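Local coordinates for putative ABC transporter subunit, substrate-binding component (Rhodopseudomonas palustris, PDB 4EVQ), which probably serves as the solute-binding component of an ABC transporter for lignin-derived aromatics, and binds 4-hydroxybenzoate between its two lobes, at residues I233-V245 with G253-D265. Numbering follows the deposited sequence.
Sequences IPLWGPGFLTDGV and GDGIKTVLHYVSD. With PHB (p-hydroxybenzoic acid), chain H; GOL (glycerol), chain I.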
ATOM      1  N   ILE A 233      26.299  -6.867  -0.052  1.00 14.78           N
ATOM      2  CA  ILE A 233      25.703  -5.728   0.648  1.00 13.21           C
ATOM      3  C   ILE A 233      24.207  -6.049   0.935  1.00 13.20           C
ATOM      4  O   ILE A 233      23.479  -6.454   0.031  1.00 13.32           O
ATOM      5  CB  ILE A 233      25.751  -4.426  -0.231  1.00 13.43           C
ATOM      6  CG1 ILE A 233      27.187  -4.023  -0.528  1.00 14.36           C
ATOM      7  CG2 ILE A 233      25.010  -3.266   0.459  1.00 13.36           C
ATOM      8  CD1 ILE A 233      27.306  -3.044  -1.733  1.00 16.82           C
ATOM      9  N   PRO A 234      23.764  -5.897   2.167  1.00 13.03           N
ATOM     10  CA  PRO A 234      22.368  -6.275   2.466  1.00 13.63           C
ATOM     11  C   PRO A 234      21.368  -5.304   1.880  1.00 10.95           C
ATOM     12  O   PRO A 234      21.518  -4.100   1.912  1.00 11.71           O
ATOM     13  CB  PRO A 234      22.295  -6.211   3.970  1.00 14.83           C
ATOM     14  CG  PRO A 234      23.375  -5.319   4.394  1.00 16.01           C
ATOM     15  CD  PRO A 234      24.492  -5.490   3.384  1.00 14.83           C
ATOM     16  N   LEU A 235      20.330  -5.922   1.321  1.00 10.91           N
ATOM     17  CA  LEU A 235      19.181  -5.230   0.715  1.00  9.46           C
ATOM     18  C   LEU A 235      18.045  -5.125   1.706  1.00  9.24           C
ATOM     19  O   LEU A 235      17.623  -6.103   2.326  1.00 10.75           O
ATOM     20  CB  LEU A 235      18.786  -5.978  -0.539  1.00  9.52           C
ATOM     21  CG  LEU A 235      17.563  -5.405  -1.311  1.00  9.25           C
ATOM     22  CD1 LEU A 235      17.870  -3.979  -1.759  1.00 10.03           C
ATOM     23  CD2 LEU A 235      17.260  -6.258  -2.502  1.00  9.98           C
ATOM     24  N   TRP A 236      17.534  -3.914   1.773  1.00  9.52           N
ATOM     25  CA  TRP A 236      16.388  -3.538   2.583  1.00  8.68           C
ATOM     26  C   TRP A 236      15.387  -2.737   1.758  1.00  8.36           C
ATOM     27  O   TRP A 236      15.729  -2.139   0.767  1.00  8.51           O
ATOM     28  CB  TRP A 236      16.857  -2.603   3.687  1.00 11.51           C
ATOM     29  CG  TRP A 236      17.563  -3.212   4.862  1.00 11.71           C
ATOM     30  CD1 TRP A 236      18.840  -3.702   4.900  1.00 13.21           C
ATOM     31  CD2 TRP A 236      17.024  -3.373   6.163  1.00 12.21           C
ATOM     32  NE1 TRP A 236      19.123  -4.164   6.173  1.00 13.97           N
ATOM     33  CE2 TRP A 236      18.029  -3.974   6.965  1.00 13.44           C
ATOM     34  CE3 TRP A 236      15.792  -3.075   6.733  1.00 13.06           C
ATOM     35  CZ2 TRP A 236      17.831  -4.257   8.301  1.00 14.69           C
ATOM     36  CZ3 TRP A 236      15.602  -3.378   8.073  1.00 13.67           C
ATOM     37  CH2 TRP A 236      16.632  -3.928   8.846  1.00 13.49           C
ATOM     38  N   GLY A 237      14.139  -2.715   2.219  1.00  8.64           N
ATOM     39  CA  GLY A 237      13.168  -1.790   1.652  1.00  8.53           C
ATOM     40  C   GLY A 237      11.885  -1.848   2.426  1.00  7.23           C
ATOM     41  O   GLY A 237      11.703  -2.673   3.294  1.00  7.85           O
ATOM     42  N   PRO A 238      10.967  -0.947   2.095  1.00  7.21           N
ATOM     43  CA  PRO A 238       9.585  -1.186   2.513  1.00  6.94           C
ATOM     44  C   PRO A 238       9.110  -2.507   1.940  1.00  7.16           C
ATOM     45  O   PRO A 238       9.585  -2.948   0.919  1.00  7.88           O
ATOM     46  CB  PRO A 238       8.838   0.003   1.907  1.00  8.93           C
ATOM     47  CG  PRO A 238       9.612   0.282   0.608  1.00 10.24           C
ATOM     48  CD  PRO A 238      11.068   0.022   0.993  1.00  8.25           C
ATOM     49  N   GLY A 239       8.153  -3.157   2.574  1.00  7.43           N
ATOM     50  CA  GLY A 239       7.789  -4.499   2.201  1.00  7.91           C
ATOM     51  C   GLY A 239       7.160  -4.724   0.854  1.00  7.31           C
ATOM     52  O   GLY A 239       7.047  -5.871   0.435  1.00  7.91           O
ATOM     53  N   PHE A 240       6.790  -3.646   0.190  1.00  6.93           N
ATOM     54  CA  PHE A 240       6.355  -3.734  -1.199  1.00  6.08           C
ATOM     55  C   PHE A 240       7.428  -4.357  -2.081  1.00  7.57           C
ATOM     56  O   PHE A 240       7.122  -4.894  -3.144  1.00  9.03           O
ATOM     57  CB  PHE A 240       5.956  -2.357  -1.740  1.00  6.34           C
ATOM     58  CG  PHE A 240       5.174  -1.549  -0.768  1.00  6.39           C
ATOM     59  CD1 PHE A 240       3.922  -1.971  -0.378  1.00  6.40           C
ATOM     60  CD2 PHE A 240       5.726  -0.429  -0.172  1.00  7.02           C
ATOM     61  CE1 PHE A 240       3.227  -1.265   0.577  1.00  7.62           C
ATOM     62  CE2 PHE A 240       5.017   0.259   0.823  1.00  7.42           C
ATOM     63  CZ  PHE A 240       3.791  -0.166   1.189  1.00  8.00           C
ATOM     64  N   LEU A 241       8.692  -4.247  -1.665  1.00  7.12           N
ATOM     65  CA  LEU A 241       9.822  -4.764  -2.455  1.00  6.72           C
ATOM     66  C   LEU A 241       9.715  -6.272  -2.594  1.00  7.72           C
ATOM     67  O   LEU A 241      10.166  -6.799  -3.591  1.00 10.70           O
ATOM     68  CB  LEU A 241      11.102  -4.392  -1.718  1.00  8.34           C
ATOM     69  CG  LEU A 241      12.402  -4.843  -2.370  1.00  9.31           C
ATOM     70  CD1 LEU A 241      12.589  -4.208  -3.734  1.00 11.04           C
ATOM     71  CD2 LEU A 241      13.590  -4.530  -1.447  1.00 11.29           C
ATOM     72  N   THR A 242       9.144  -6.984  -1.617  1.00  7.04           N
ATOM     73  CA  THR A 242       9.049  -8.430  -1.672  1.00  9.33           C
ATOM     74  C   THR A 242       7.643  -8.998  -1.769  1.00  9.33           C
ATOM     75  O   THR A 242       7.469 -10.149  -2.180  1.00  9.16           O
ATOM     76  CB  THR A 242       9.798  -9.078  -0.482  1.00  9.84           C
ATOM     77  OG1 THR A 242       9.216  -8.651   0.771  1.00 11.06           O
ATOM     78  CG2 THR A 242      11.250  -8.676  -0.470  1.00 10.65           C
ATOM     79  N   ASP A 243       6.626  -8.216  -1.367  1.00  9.61           N
ATOM     80  CA  ASP A 243       5.297  -8.797  -1.334  1.00  9.57           C
ATOM     81  C   ASP A 243       4.771  -9.170  -2.723  1.00 10.11           C
ATOM     82  O   ASP A 243       4.784  -8.369  -3.637  1.00 10.97           O
ATOM     83  CB  ASP A 243       4.304  -7.871  -0.622  1.00  9.66           C
ATOM     84  CG  ASP A 243       4.067  -8.276   0.827  1.00  9.82           C
ATOM     85  OD1 ASP A 243       5.058  -8.508   1.557  1.00 10.56           O
ATOM     86  OD2 ASP A 243       2.874  -8.363   1.256  1.00  9.82           O
ATOM     87  N   GLY A 244       4.338 -10.414  -2.848  1.00  8.98           N
ATOM     88  CA  GLY A 244       3.813 -10.942  -4.081  1.00  9.44           C
ATOM     89  C   GLY A 244       4.802 -11.604  -5.001  1.00 10.20           C
ATOM     90  O   GLY A 244       4.369 -12.209  -5.970  1.00 13.60           O
ATOM     91  N   VAL A 245       6.098 -11.457  -4.732  1.00  8.93           N
ATOM     92  CA  VAL A 245       7.145 -11.947  -5.643  1.00  8.99           C
ATOM     93  C   VAL A 245       8.051 -12.929  -4.950  1.00  9.38           C
ATOM     94  O   VAL A 245       9.048 -13.342  -5.547  1.00 10.61           O
ATOM     95  CB  VAL A 245       7.938 -10.810  -6.287  1.00 10.35           C
ATOM     96  CG1 VAL A 245       7.009  -9.920  -7.162  1.00 12.43           C
ATOM     97  CG2 VAL A 245       8.737 -10.006  -5.303  1.00 11.65           C
ATOM     98  N   GLY A 253      15.894 -14.120  -3.281  1.00  9.40           N
ATOM     99  CA  GLY A 253      15.193 -13.316  -2.277  1.00  9.48           C
ATOM    100  C   GLY A 253      15.679 -13.546  -0.845  1.00 11.02           C
ATOM    101  O   GLY A 253      15.458 -12.709   0.012  1.00 10.74           O
ATOM    102  N   ASP A 254      16.309 -14.678  -0.565  1.00 11.94           N
ATOM    103  CA  ASP A 254      16.550 -15.033   0.807  1.00 12.35           C
ATOM    104  C   ASP A 254      17.462 -14.002   1.444  1.00 12.40           C
ATOM    105  O   ASP A 254      18.503 -13.627   0.898  1.00 13.62           O
ATOM    106  CB  ASP A 254      17.196 -16.414   0.932  1.00 15.05           C
ATOM    107  CG  ASP A 254      16.214 -17.593   0.737  1.00 18.92           C
ATOM    108  OD1 ASP A 254      15.013 -17.445   1.070  1.00 20.22           O
ATOM    109  OD2 ASP A 254      16.721 -18.707   0.375  1.00 21.23           O
ATOM    110  N   GLY A 255      17.048 -13.561   2.621  1.00 12.17           N
ATOM    111  CA  GLY A 255      17.794 -12.644   3.452  1.00 12.78           C
ATOM    112  C   GLY A 255      17.449 -11.169   3.287  1.00 12.19           C
ATOM    113  O   GLY A 255      17.923 -10.340   4.041  1.00 12.81           O
ATOM    114  N   ILE A 256      16.606 -10.837   2.315  1.00 10.25           N
ATOM    115  CA  ILE A 256      16.176  -9.448   2.188  1.00  9.69           C
ATOM    116  C   ILE A 256      15.364  -9.061   3.419  1.00  9.81           C
ATOM    117  O   ILE A 256      14.499  -9.814   3.856  1.00 11.50           O
ATOM    118  CB  ILE A 256      15.340  -9.236   0.882  1.00  9.18           C
ATOM    119  CG1 ILE A 256      16.221  -9.471  -0.353  1.00  9.55           C
ATOM    120  CG2 ILE A 256      14.713  -7.840   0.859  1.00  9.93           C
ATOM    121  CD1 ILE A 256      15.416  -9.448  -1.611  1.00  9.43           C
ATOM    122  N   LYS A 257      15.634  -7.880   3.949  1.00  9.07           N
ATOM    123  CA  LYS A 257      14.943  -7.384   5.124  1.00  9.38           C
ATOM    124  C   LYS A 257      13.978  -6.277   4.690  1.00  8.75           C
ATOM    125  O   LYS A 257      14.307  -5.419   3.898  1.00  9.83           O
ATOM    126  CB  LYS A 257      15.936  -6.800   6.108  1.00 13.09           C
ATOM    127  CG  LYS A 257      16.861  -7.849   6.701  1.00 17.16           C
ATOM    128  CD  LYS A 257      16.477  -8.164   8.083  1.00 20.62           C
ATOM    129  CE  LYS A 257      17.265  -9.305   8.706  1.00 22.30           C
ATOM    130  NZ  LYS A 257      18.714  -9.194   8.640  1.00 22.93           N
ATOM    131  N   THR A 258      12.764  -6.302   5.234  1.00  8.99           N
ATOM    132  CA  THR A 258      11.785  -5.279   4.919  1.00  9.00           C
ATOM    133  C   THR A 258      10.993  -4.900   6.151  1.00  9.54           C
ATOM    134  O   THR A 258      10.974  -5.602   7.155  1.00 10.66           O
ATOM    135  CB  THR A 258      10.790  -5.688   3.797  1.00 10.65           C
ATOM    136  OG1 THR A 258       9.997  -6.801   4.204  1.00 11.05           O
ATOM    137  CG2 THR A 258      11.474  -6.023   2.498  1.00 11.08           C
ATOM    138  N   VAL A 259      10.359  -3.737   6.069  1.00  8.40           N
ATOM    139  CA  VAL A 259       9.412  -3.302   7.089  1.00  7.83           C
ATOM    140  C   VAL A 259       8.047  -3.129   6.432  1.00  7.72           C
ATOM    141  O   VAL A 259       7.945  -2.511   5.364  1.00  7.62           O
ATOM    142  CB  VAL A 259       9.892  -2.019   7.764  1.00  7.65           C
ATOM    143  CG1 VAL A 259       8.807  -1.424   8.630  1.00  9.99           C
ATOM    144  CG2 VAL A 259      11.158  -2.287   8.600  1.00  9.69           C
ATOM    145  N   LEU A 260       7.010  -3.684   7.045  1.00  7.39           N
ATOM    146  CA  LEU A 260       5.665  -3.572   6.482  1.00  6.58           C
ATOM    147  C   LEU A 260       4.654  -3.754   7.601  1.00  7.31           C
ATOM    148  O   LEU A 260       4.889  -4.450   8.574  1.00  7.86           O
ATOM    149  CB  LEU A 260       5.420  -4.650   5.385  1.00  7.51           C
ATOM    150  CG  LEU A 260       4.274  -4.377   4.408  1.00  7.48           C
ATOM    151  CD1 LEU A 260       4.537  -3.151   3.552  1.00  8.11           C
ATOM    152  CD2 LEU A 260       4.084  -5.638   3.533  1.00  8.03           C
ATOM    153  N   HIS A 261       3.478  -3.208   7.345  1.00  7.15           N
ATOM    154  CA  HIS A 261       2.300  -3.319   8.199  1.00  7.51           C
ATOM    155  C   HIS A 261       1.560  -4.648   8.113  1.00  7.09           C
ATOM    156  O   HIS A 261       0.529  -4.818   8.733  1.00  8.51           O
ATOM    157  CB  HIS A 261       1.389  -2.120   7.947  1.00  7.22           C
ATOM    158  CG  HIS A 261       1.080  -1.899   6.513  1.00  7.39           C
ATOM    159  ND1 HIS A 261       2.053  -1.492   5.624  1.00  8.28           N
ATOM    160  CD2 HIS A 261      -0.076  -1.973   5.820  1.00  8.00           C
ATOM    161  CE1 HIS A 261       1.513  -1.376   4.428  1.00  6.66           C
ATOM    162  NE2 HIS A 261       0.225  -1.650   4.518  1.00  7.45           N
ATOM    163  N   TYR A 262       2.071  -5.592   7.346  1.00  6.86           N
ATOM    164  CA  TYR A 262       1.494  -6.939   7.271  1.00  7.13           C
ATOM    165  C   TYR A 262       2.601  -7.969   7.118  1.00  7.90           C
ATOM    166  O   TYR A 262       3.610  -7.689   6.495  1.00  9.24           O
ATOM    167  CB  TYR A 262       0.527  -7.059   6.068  1.00  7.53           C
ATOM    168  CG  TYR A 262      -0.105  -8.407   5.961  1.00  7.53           C
ATOM    169  CD1 TYR A 262      -1.047  -8.854   6.894  1.00  8.35           C
ATOM    170  CD2 TYR A 262       0.214  -9.252   4.892  1.00  7.42           C
ATOM    171  CE1 TYR A 262      -1.586 -10.105   6.807  1.00  8.78           C
ATOM    172  CE2 TYR A 262      -0.351 -10.514   4.798  1.00  8.36           C
ATOM    173  CZ  TYR A 262      -1.268 -10.925   5.748  1.00  9.47           C
ATOM    174  OH  TYR A 262      -1.810 -12.189   5.627  1.00 10.98           O
ATOM    175  N   VAL A 263       2.403  -9.133   7.724  1.00  8.49           N
ATOM    176  CA  VAL A 263       3.249 -10.304   7.488  1.00 10.68           C
ATOM    177  C   VAL A 263       2.296 -11.483   7.444  1.00 10.22           C
ATOM    178  O   VAL A 263       1.366 -11.547   8.233  1.00 10.74           O
ATOM    179  CB  VAL A 263       4.231 -10.599   8.637  1.00 15.05           C
ATOM    180  CG1 VAL A 263       5.415 -11.439   8.101  1.00 14.39           C
ATOM    181  CG2 VAL A 263       4.677  -9.440   9.330  1.00 18.36           C
ATOM    182  N   SER A 264       2.499 -12.433   6.525  1.00 11.61           N
ATOM    183  CA  SER A 264       1.455 -13.432   6.332  1.00 14.20           C
ATOM    184  C   SER A 264       1.327 -14.373   7.488  1.00 15.10           C
ATOM    185  O   SER A 264       0.267 -14.959   7.630  1.00 16.12           O
ATOM    186  CB  SER A 264       1.593 -14.198   5.024  1.00 18.86           C
ATOM    187  OG  SER A 264       2.805 -14.809   5.015  1.00 21.80           O
ATOM    188  N   ASP A 265       2.354 -14.462   8.328  1.00 15.05           N
ATOM    189  CA  ASP A 265       2.343 -15.348   9.479  1.00 17.21           C
ATOM    190  C   ASP A 265       1.716 -14.769  10.725  1.00 16.36           C
ATOM    191  O   ASP A 265       1.762 -15.413  11.763  1.00 18.99           O
ATOM    192  CB  ASP A 265       3.774 -15.910   9.803  1.00 18.91           C
ATOM    193  CG  ASP A 265       4.784 -14.844  10.211  1.00 21.41           C
ATOM    194  OD1 ASP A 265       4.395 -13.701  10.436  1.00 22.37           O
ATOM    195  OD2 ASP A 265       6.004 -15.181  10.357  1.00 21.83           O
TER
HETATM  196  C1' PHB H 406       2.357   4.139  -4.796  1.00  6.09           C
HETATM  197  O1' PHB H 406       2.534   4.642  -5.929  1.00  6.61           O
HETATM  198  O2' PHB H 406       1.858   4.810  -3.808  1.00  7.16           O
HETATM  199  C1  PHB H 406       2.694   2.731  -4.503  1.00  5.93           C
HETATM  200  C2  PHB H 406       2.736   1.808  -5.548  1.00  6.44           C
HETATM  201  C3  PHB H 406       3.070   0.489  -5.284  1.00  6.91           C
HETATM  202  C4  PHB H 406       3.369   0.111  -4.016  1.00  6.92           C
HETATM  203  C5  PHB H 406       3.311   1.002  -2.960  1.00  6.17           C
HETATM  204  C6  PHB H 406       2.983   2.297  -3.230  1.00  6.48           C
HETATM  205  O4  PHB H 406       3.699  -1.165  -3.740  1.00 13.73           O
HETATM  206  C1  GOL I 407      19.564 -10.840  -1.514  1.00 34.40           C
HETATM  207  O1  GOL I 407      20.550 -10.203  -2.271  1.00 31.32           O
HETATM  208  C2  GOL I 407      19.816 -10.576  -0.056  1.00 34.18           C
HETATM  209  O2  GOL I 407      20.478 -11.675   0.486  1.00 35.81           O
HETATM  210  C3  GOL I 407      20.632  -9.306   0.021  1.00 31.92           C
HETATM  211  O3  GOL I 407      20.294  -8.766   1.230  1.00 30.36           O
HETATM  212  O   HOH W   1      19.143  -7.840   3.983  1.00 13.91           O
HETATM  213  O   HOH W   2      10.807  -9.267   3.619  1.00 21.94           O
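Leu235 O is gripped by two donors: Lys257 N reaches it at 3.1 Å in a nearly straight bond (170°), and a water that also donates to Gly255 O supplies the second. From there strands 235-238 and 257-260 run parallel, joined further by Gly237 N to Lys257 O, Val259 N to Gly237 O, and Gly239 N to Val259 O at 2.9 Å, the last donor standing above the carbonyl plane. On one face of this pair Trp236 CG, anti to the carbonyl carbon (chi1 -77°), lets the indole stand up from its own strand and turn a face to Lys257, whose CB sits 3.5 Å from the six-membered ring's centroid in a CH-pi contact. Were Trp236 replaced by an alanine, the Lys257 methylenes would probably lose this aromatic face, with a gap opening beside Leu347 and Met146. The other face mixes aliphatic and polar groups: Leu235 CD2 touches Ile256 CD1 at 3.8 Å, the methyls Thr242 CG2 and Ile256 CG2 meet, and Thr258 packs CB against Gly239 CA (3.6 Å) while its buried OG1 is hydrogen-bonded to Arg348 NE and, at 2.7 Å, to a water oxygen. A side chain on Gly239 would collide with Leu260 CB. Beyond the strand ends, Phe240 is held between Leu260 CD1 over one face, 4.0 Å from the ring centroid, and C5 of p-hydroxybenzoic acid over the opposite face, so the contact reaches the ligand pocket directly. Leu260 CD2 meets Asp243, whose OD1 forms a salt bridge with Arg348 and whose OD2 accepts a hydrogen bond from Val288 N. The whole is a beta-alpha-beta unit connected through short helix 246-249, as in periplasmic binding protein lobes, with strand 209-213 beside 235-238, antiparallel strand 345-351 beside 257-260, and helix 135-148 packed against Trp236, Phe240, Val259 and Leu260.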